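Local coordinates for protein histone-lysine N-methyltransferase SETMAR (Homo sapiens, PDB 3BO5) that dimethylates a histone H3 lysine through its SET methyltransferase domain and, fused to a mariner transposase, takes part in DNA double-strand break repair, at residues C69-Y83 with F103-N117. The protein carries 2 engineered substitutions. Residues are numbered along the deposited sequence; the frame is centred on the assembly and turned at random. Where two conformers were deposited one is given.
Sequences CLPGTCSCLRHGENY and FECNVLCRCSDHCRN. With ZN (zinc ion), chain C; ZN (zinc ion), chain B; ZN (zinc ion), chain D.
With SG of Cys69 (chi1 -67°) and SG of Cys105 (chi1 -71°) each lying beside its own backbone N, both thiolates turn into the space between 69-83 and 103-117, where each bridges two zinc ions. Cys69 SG stands 2.4 Å from the zinc of chain C, which Cys105, Cys111 and Cys115 complete, and it also ligates the zinc of chain D together with Cys74. Cys105 SG, in turn, links the chain C zinc to that of chain B, held from across the contact by Cys76 and from its own segment by Cys109. Cys62 bridges the remaining pair of metals, and Cys64 fills the last place on the chain D zinc.

Next to the Cys76 ligand, the Asn117 amide joins the two segments. Its OD1 accepts a nearly straight bond from Asn82 ND2 (2.9 Å, 162°), the two amides being almost coplanar, while Asn117 ND2 donates to Phe103 O at 2.9 Å. Leu77 CD2 packs against this amide, 3.4 Å from Asn117 CG. Replacing Asn117 by alanine would probably cost Asn82 ND2 this acceptor and Phe103 O its amide donor, and open a gap beside Leu77 CD2.

Farther along, Tyr83 OH makes a weak bond to Glu104 OE2 (2.6 Å), with ring and carboxylate nearly perpendicular; Val120 N also donates to that oxygen. Glu81 OE2 lies over one face of the Arg116 guanidinium, a long, purely electrostatic salt bridge, and a water donates to Glu81 OE2 and accepts a weak bond from Arg116 NE. The three zinc ions and their bridging cysteines form the triangular cluster of the pre-SET domain.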
loop_
_atom_site.group_PDB
_atom_site.type_symbol
_atom_site.label_atom_id
_atom_site.label_comp_id
_atom_site.label_asym_id
_atom_site.label_seq_id
_atom_site.Cartn_x
_atom_site.Cartn_y
_atom_site.Cartn_z
ATOM N N CYS A 69 7.482 6.177 23.826
ATOM C CA CYS A 69 6.279 5.463 23.718
ATOM C C CYS A 69 6.605 3.971 23.863
ATOM O O CYS A 69 7.361 3.382 23.060
ATOM C CB CYS A 69 5.666 5.734 22.327
ATOM S SG CYS A 69 5.167 7.437 22.201
ATOM N N LEU A 70 5.981 3.399 24.847
ATOM C CA LEU A 70 6.128 1.947 25.090
ATOM C C LEU A 70 4.797 1.315 25.427
ATOM O O LEU A 70 3.869 1.956 25.974
ATOM C CB LEU A 70 7.176 1.695 26.170
ATOM C CG LEU A 70 8.639 2.004 25.776
ATOM C CD1 LEU A 70 9.429 2.187 27.075
ATOM C CD2 LEU A 70 9.235 0.930 24.908
ATOM N N PRO A 71 4.664 0.013 25.103
ATOM C CA PRO A 71 3.450 -0.681 25.444
ATOM C C PRO A 71 3.087 -0.607 26.935
ATOM O O PRO A 71 3.992 -0.669 27.790
ATOM C CB PRO A 71 3.750 -2.128 25.020
ATOM C CG PRO A 71 4.659 -2.037 23.924
ATOM C CD PRO A 71 5.601 -0.858 24.374
ATOM N N GLY A 72 1.825 -0.390 27.249
ATOM C CA GLY A 72 1.470 -0.273 28.646
ATOM C C GLY A 72 1.173 1.167 29.002
ATOM O O GLY A 72 0.224 1.423 29.764
ATOM N N THR A 73 1.977 2.090 28.446
ATOM C CA THR A 73 1.848 3.504 28.820
ATOM C C THR A 73 1.482 4.376 27.600
ATOM O O THR A 73 1.074 5.523 27.727
ATOM C CB THR A 73 3.098 4.031 29.524
ATOM O OG1 THR A 73 4.239 3.784 28.710
ATOM C CG2 THR A 73 3.342 3.230 30.812
ATOM N N CYS A 74 1.584 3.801 26.422
ATOM C CA CYS A 74 1.320 4.547 25.183
ATOM C C CYS A 74 0.035 4.068 24.585
ATOM O O CYS A 74 -0.097 2.872 24.264
ATOM C CB CYS A 74 2.450 4.303 24.190
ATOM S SG CYS A 74 2.076 5.161 22.637
ATOM N N SER A 75 -0.947 4.964 24.519
ATOM C CA SER A 75 -2.279 4.551 23.987
ATOM C C SER A 75 -2.255 4.245 22.503
ATOM O O SER A 75 -3.180 3.662 21.939
ATOM C CB SER A 75 -3.383 5.571 24.292
ATOM O OG SER A 75 -3.043 6.877 23.874
ATOM N N CYS A 76 -1.168 4.633 21.836
ATOM C CA CYS A 76 -0.942 4.190 20.458
ATOM C C CYS A 76 -0.428 2.755 20.311
ATOM O O CYS A 76 -0.374 2.258 19.167
ATOM C CB CYS A 76 0.015 5.145 19.706
ATOM S SG CYS A 76 -0.568 6.798 19.644
ATOM N N LEU A 77 0.004 2.138 21.406
ATOM C CA LEU A 77 0.638 0.841 21.405
ATOM C C LEU A 77 -0.149 -0.149 22.231
ATOM O O LEU A 77 0.453 -0.922 22.997
ATOM C CB LEU A 77 2.044 0.911 21.968
ATOM C CG LEU A 77 3.006 1.704 21.097
ATOM C CD1 LEU A 77 4.442 1.729 21.650
ATOM C CD2 LEU A 77 3.032 1.183 19.693
ATOM N N ARG A 78 -1.450 -0.139 22.083
ATOM C CA ARG A 78 -2.288 -1.014 22.935
ATOM C C ARG A 78 -2.158 -2.503 22.634
ATOM O O ARG A 78 -2.669 -3.324 23.417
ATOM C CB ARG A 78 -3.736 -0.572 22.878
ATOM C CG ARG A 78 -3.925 0.783 23.449
ATOM C CD ARG A 78 -5.335 1.229 23.222
ATOM N NE ARG A 78 -5.703 2.418 23.988
ATOM C CZ ARG A 78 -6.295 3.484 23.456
ATOM N NH1 ARG A 78 -6.631 4.522 24.220
ATOM N NH2 ARG A 78 -6.545 3.516 22.152
ATOM N N HIS A 79 -1.490 -2.849 21.533
ATOM C CA HIS A 79 -1.260 -4.245 21.172
ATOM C C HIS A 79 0.225 -4.516 20.923
ATOM O O HIS A 79 0.612 -5.322 20.076
ATOM C CB HIS A 79 -2.200 -4.642 20.015
ATOM C CG HIS A 79 -3.641 -4.583 20.406
ATOM N ND1 HIS A 79 -4.422 -3.462 20.209
ATOM C CD2 HIS A 79 -4.434 -5.484 21.034
ATOM C CE1 HIS A 79 -5.645 -3.688 20.660
ATOM N NE2 HIS A 79 -5.673 -4.897 21.190
ATOM N N GLY A 80 1.057 -3.878 21.741
ATOM C CA GLY A 80 2.474 -4.173 21.743
ATOM C C GLY A 80 3.100 -3.298 20.667
ATOM O O GLY A 80 2.409 -2.516 19.994
ATOM N N GLU A 81 4.396 -3.407 20.505
ATOM C CA GLU A 81 5.096 -2.574 19.552
ATOM C C GLU A 81 4.746 -3.056 18.169
ATOM O O GLU A 81 4.640 -4.261 17.955
ATOM C CB GLU A 81 6.591 -2.639 19.769
ATOM C CG GLU A 81 6.986 -1.914 21.066
ATOM C CD GLU A 81 8.507 -1.785 21.181
ATOM O OE1 GLU A 81 9.153 -2.837 21.393
ATOM O OE2 GLU A 81 9.043 -0.650 20.985
ATOM N N ASN A 82 4.571 -2.135 17.227
ATOM C CA ASN A 82 4.336 -2.555 15.863
ATOM C C ASN A 82 5.652 -2.809 15.172
ATOM O O ASN A 82 5.707 -3.680 14.264
ATOM C CB ASN A 82 3.602 -1.442 15.125
ATOM C CG ASN A 82 2.243 -1.224 15.658
ATOM O OD1 ASN A 82 1.425 -2.158 15.742
ATOM N ND2 ASN A 82 1.953 0.025 16.062
ATOM N N TYR A 83 6.669 -2.054 15.556
ATOM C CA TYR A 83 7.907 -2.065 14.821
ATOM C C TYR A 83 9.067 -2.284 15.777
ATOM O O TYR A 83 9.001 -1.919 16.970
ATOM C CB TYR A 83 8.140 -0.730 14.113
ATOM C CG TYR A 83 6.932 -0.317 13.272
ATOM C CD1 TYR A 83 6.606 -1.023 12.100
ATOM C CD2 TYR A 83 6.122 0.758 13.673
ATOM C CE1 TYR A 83 5.523 -0.641 11.291
ATOM C CE2 TYR A 83 5.032 1.155 12.856
ATOM C CZ TYR A 83 4.740 0.435 11.690
ATOM O OH TYR A 83 3.685 0.823 10.940
ATOM N N PHE A 103 -1.792 1.262 14.937
ATOM C CA PHE A 103 -1.817 2.724 14.974
ATOM C C PHE A 103 -0.411 3.224 15.131
ATOM O O PHE A 103 0.269 2.785 16.010
ATOM C CB PHE A 103 -2.653 3.185 16.177
ATOM C CG PHE A 103 -4.093 2.929 15.986
ATOM C CD1 PHE A 103 -4.925 3.948 15.485
ATOM C CD2 PHE A 103 -4.630 1.678 16.325
ATOM C CE1 PHE A 103 -6.301 3.712 15.287
ATOM C CE2 PHE A 103 -6.027 1.435 16.135
ATOM C CZ PHE A 103 -6.818 2.446 15.636
ATOM N N GLU A 104 0.014 4.108 14.253
ATOM C CA GLU A 104 1.279 4.877 14.478
ATOM C C GLU A 104 1.013 6.111 15.334
ATOM O O GLU A 104 -0.104 6.667 15.349
ATOM C CB GLU A 104 1.911 5.312 13.136
ATOM C CG GLU A 104 2.406 4.098 12.393
ATOM C CD GLU A 104 3.431 4.430 11.292
ATOM O OE1 GLU A 104 3.758 5.627 11.033
ATOM O OE2 GLU A 104 3.818 3.408 10.679
ATOM N N CYS A 105 2.088 6.603 15.987
ATOM C CA CYS A 105 1.992 7.932 16.595
ATOM C C CYS A 105 1.803 8.936 15.451
ATOM O O CYS A 105 2.201 8.690 14.322
ATOM C CB CYS A 105 3.204 8.184 17.453
ATOM S SG CYS A 105 3.156 7.215 18.893
ATOM N N ASN A 106 1.034 10.002 15.743
ATOM C CA ASN A 106 0.580 10.897 14.713
ATOM C C ASN A 106 0.961 12.339 14.973
ATOM O O ASN A 106 1.796 12.620 15.794
ATOM C CB ASN A 106 -0.903 10.697 14.436
ATOM C CG ASN A 106 -1.786 11.167 15.570
ATOM O OD1 ASN A 106 -1.388 11.988 16.378
ATOM N ND2 ASN A 106 -3.051 10.697 15.584
ATOM N N VAL A 107 0.353 13.250 14.210
ATOM C CA VAL A 107 0.808 14.645 14.312
ATOM C C VAL A 107 0.487 15.230 15.716
ATOM O O VAL A 107 1.088 16.237 16.133
ATOM C CB VAL A 107 0.163 15.463 13.177
ATOM C CG1 VAL A 107 -1.340 15.577 13.359
ATOM C CG2 VAL A 107 0.867 16.836 13.007
ATOM N N LEU A 108 -0.458 14.610 16.413
ATOM C CA LEU A 108 -0.839 15.119 17.711
ATOM C C LEU A 108 -0.118 14.494 18.886
ATOM O O LEU A 108 -0.233 15.001 20.064
ATOM C CB LEU A 108 -2.326 14.983 17.899
ATOM C CG LEU A 108 -3.088 15.782 16.837
ATOM C CD1 LEU A 108 -4.530 15.575 17.277
ATOM C CD2 LEU A 108 -2.693 17.271 16.761
ATOM N N CYS A 109 0.556 13.363 18.660
ATOM C CA CYS A 109 1.337 12.719 19.705
ATOM C C CYS A 109 2.515 13.661 20.030
ATOM O O CYS A 109 3.150 14.131 19.115
ATOM C CB CYS A 109 1.839 11.335 19.192
ATOM S SG CYS A 109 0.483 10.189 18.928
ATOM N N ARG A 110 2.864 13.781 21.313
ATOM C CA ARG A 110 3.946 14.687 21.622
ATOM C C ARG A 110 5.267 13.991 21.712
ATOM O O ARG A 110 6.287 14.673 21.877
ATOM C CB ARG A 110 3.659 15.427 22.901
ATOM C CG ARG A 110 2.593 16.470 22.643
ATOM C CD ARG A 110 1.671 16.610 23.816
ATOM N NE ARG A 110 2.409 17.223 24.894
ATOM C CZ ARG A 110 1.910 17.487 26.092
ATOM N NH1 ARG A 110 2.695 18.044 27.014
ATOM N NH2 ARG A 110 0.649 17.186 26.358
ATOM N N CYS A 111 5.275 12.660 21.510
ATOM C CA CYS A 111 6.566 11.999 21.325
ATOM C C CYS A 111 7.340 12.596 20.154
ATOM O O CYS A 111 6.752 13.202 19.228
ATOM C CB CYS A 111 6.391 10.480 21.125
ATOM S SG CYS A 111 5.292 10.203 19.669
ATOM N N SER A 112 8.656 12.432 20.132
ATOM C CA SER A 112 9.440 13.059 19.083
ATOM C C SER A 112 9.266 12.377 17.767
ATOM O O SER A 112 8.709 11.243 17.682
ATOM C CB SER A 112 10.930 13.069 19.396
ATOM O OG SER A 112 11.484 11.814 19.123
ATOM N N ASP A 113 9.773 13.013 16.716
ATOM C CA ASP A 113 9.617 12.381 15.416
ATOM C C ASP A 113 10.527 11.139 15.304
ATOM O O ASP A 113 10.427 10.361 14.344
ATOM C CB ASP A 113 9.717 13.383 14.243
ATOM C CG ASP A 113 8.447 14.284 14.089
ATOM O OD1 ASP A 113 8.641 15.475 13.772
ATOM O OD2 ASP A 113 7.270 13.824 14.246
ATOM N N HIS A 114 11.357 10.903 16.326
ATOM C CA HIS A 114 12.184 9.698 16.439
ATOM C C HIS A 114 11.501 8.500 17.084
ATOM O O HIS A 114 12.076 7.415 17.261
ATOM C CB HIS A 114 13.511 10.028 17.107
ATOM C CG HIS A 114 14.215 11.141 16.402
ATOM N ND1 HIS A 114 14.349 12.405 16.947
ATOM C CD2 HIS A 114 14.718 11.214 15.144
ATOM C CE1 HIS A 114 14.958 13.192 16.075
ATOM N NE2 HIS A 114 15.192 12.495 14.972
ATOM N N CYS A 115 10.242 8.708 17.454
ATOM C CA CYS A 115 9.534 7.668 18.119
ATOM C C CYS A 115 9.558 6.421 17.209
ATOM O O CYS A 115 9.326 6.528 16.012
ATOM C CB CYS A 115 8.063 8.104 18.309
ATOM S SG CYS A 115 6.993 6.815 18.999
ATOM N N ARG A 116 9.800 5.254 17.817
ATOM C CA ARG A 116 9.834 3.979 17.069
ATOM C C ARG A 116 8.503 3.594 16.477
ATOM O O ARG A 116 8.493 2.711 15.602
ATOM C CB ARG A 116 10.349 2.811 17.907
ATOM C CG ARG A 116 11.873 2.973 18.049
ATOM C CD ARG A 116 12.379 2.312 19.326
ATOM N NE ARG A 116 12.307 0.855 19.338
ATOM C CZ ARG A 116 12.823 0.119 20.325
ATOM N NH1 ARG A 116 12.737 -1.200 20.295
ATOM N NH2 ARG A 116 13.431 0.719 21.349
ATOM N N ASN A 117 7.430 4.247 16.922
ATOM C CA ASN A 117 6.114 3.952 16.360
ATOM C C ASN A 117 5.722 4.945 15.267
ATOM O O ASN A 117 4.510 5.141 15.045
ATOM C CB ASN A 117 5.033 3.884 17.466
ATOM C CG ASN A 117 3.786 3.208 17.022
ATOM O OD1 ASN A 117 3.855 2.150 16.411
ATOM N ND2 ASN A 117 2.636 3.770 17.405
HETATM ZN ZN ZN C . 5.183 7.918 19.886
HETATM ZN ZN ZN B . 1.261 8.170 19.904
HETATM ZN ZN ZN D . 2.935 7.222 23.083
HETATM O O HOH W 1 -0.766 0.267 17.391
HETATM O O HOH W 2 10.266 -0.439 18.567
HETATM O O HOH W 3 5.825 0.322 17.254
#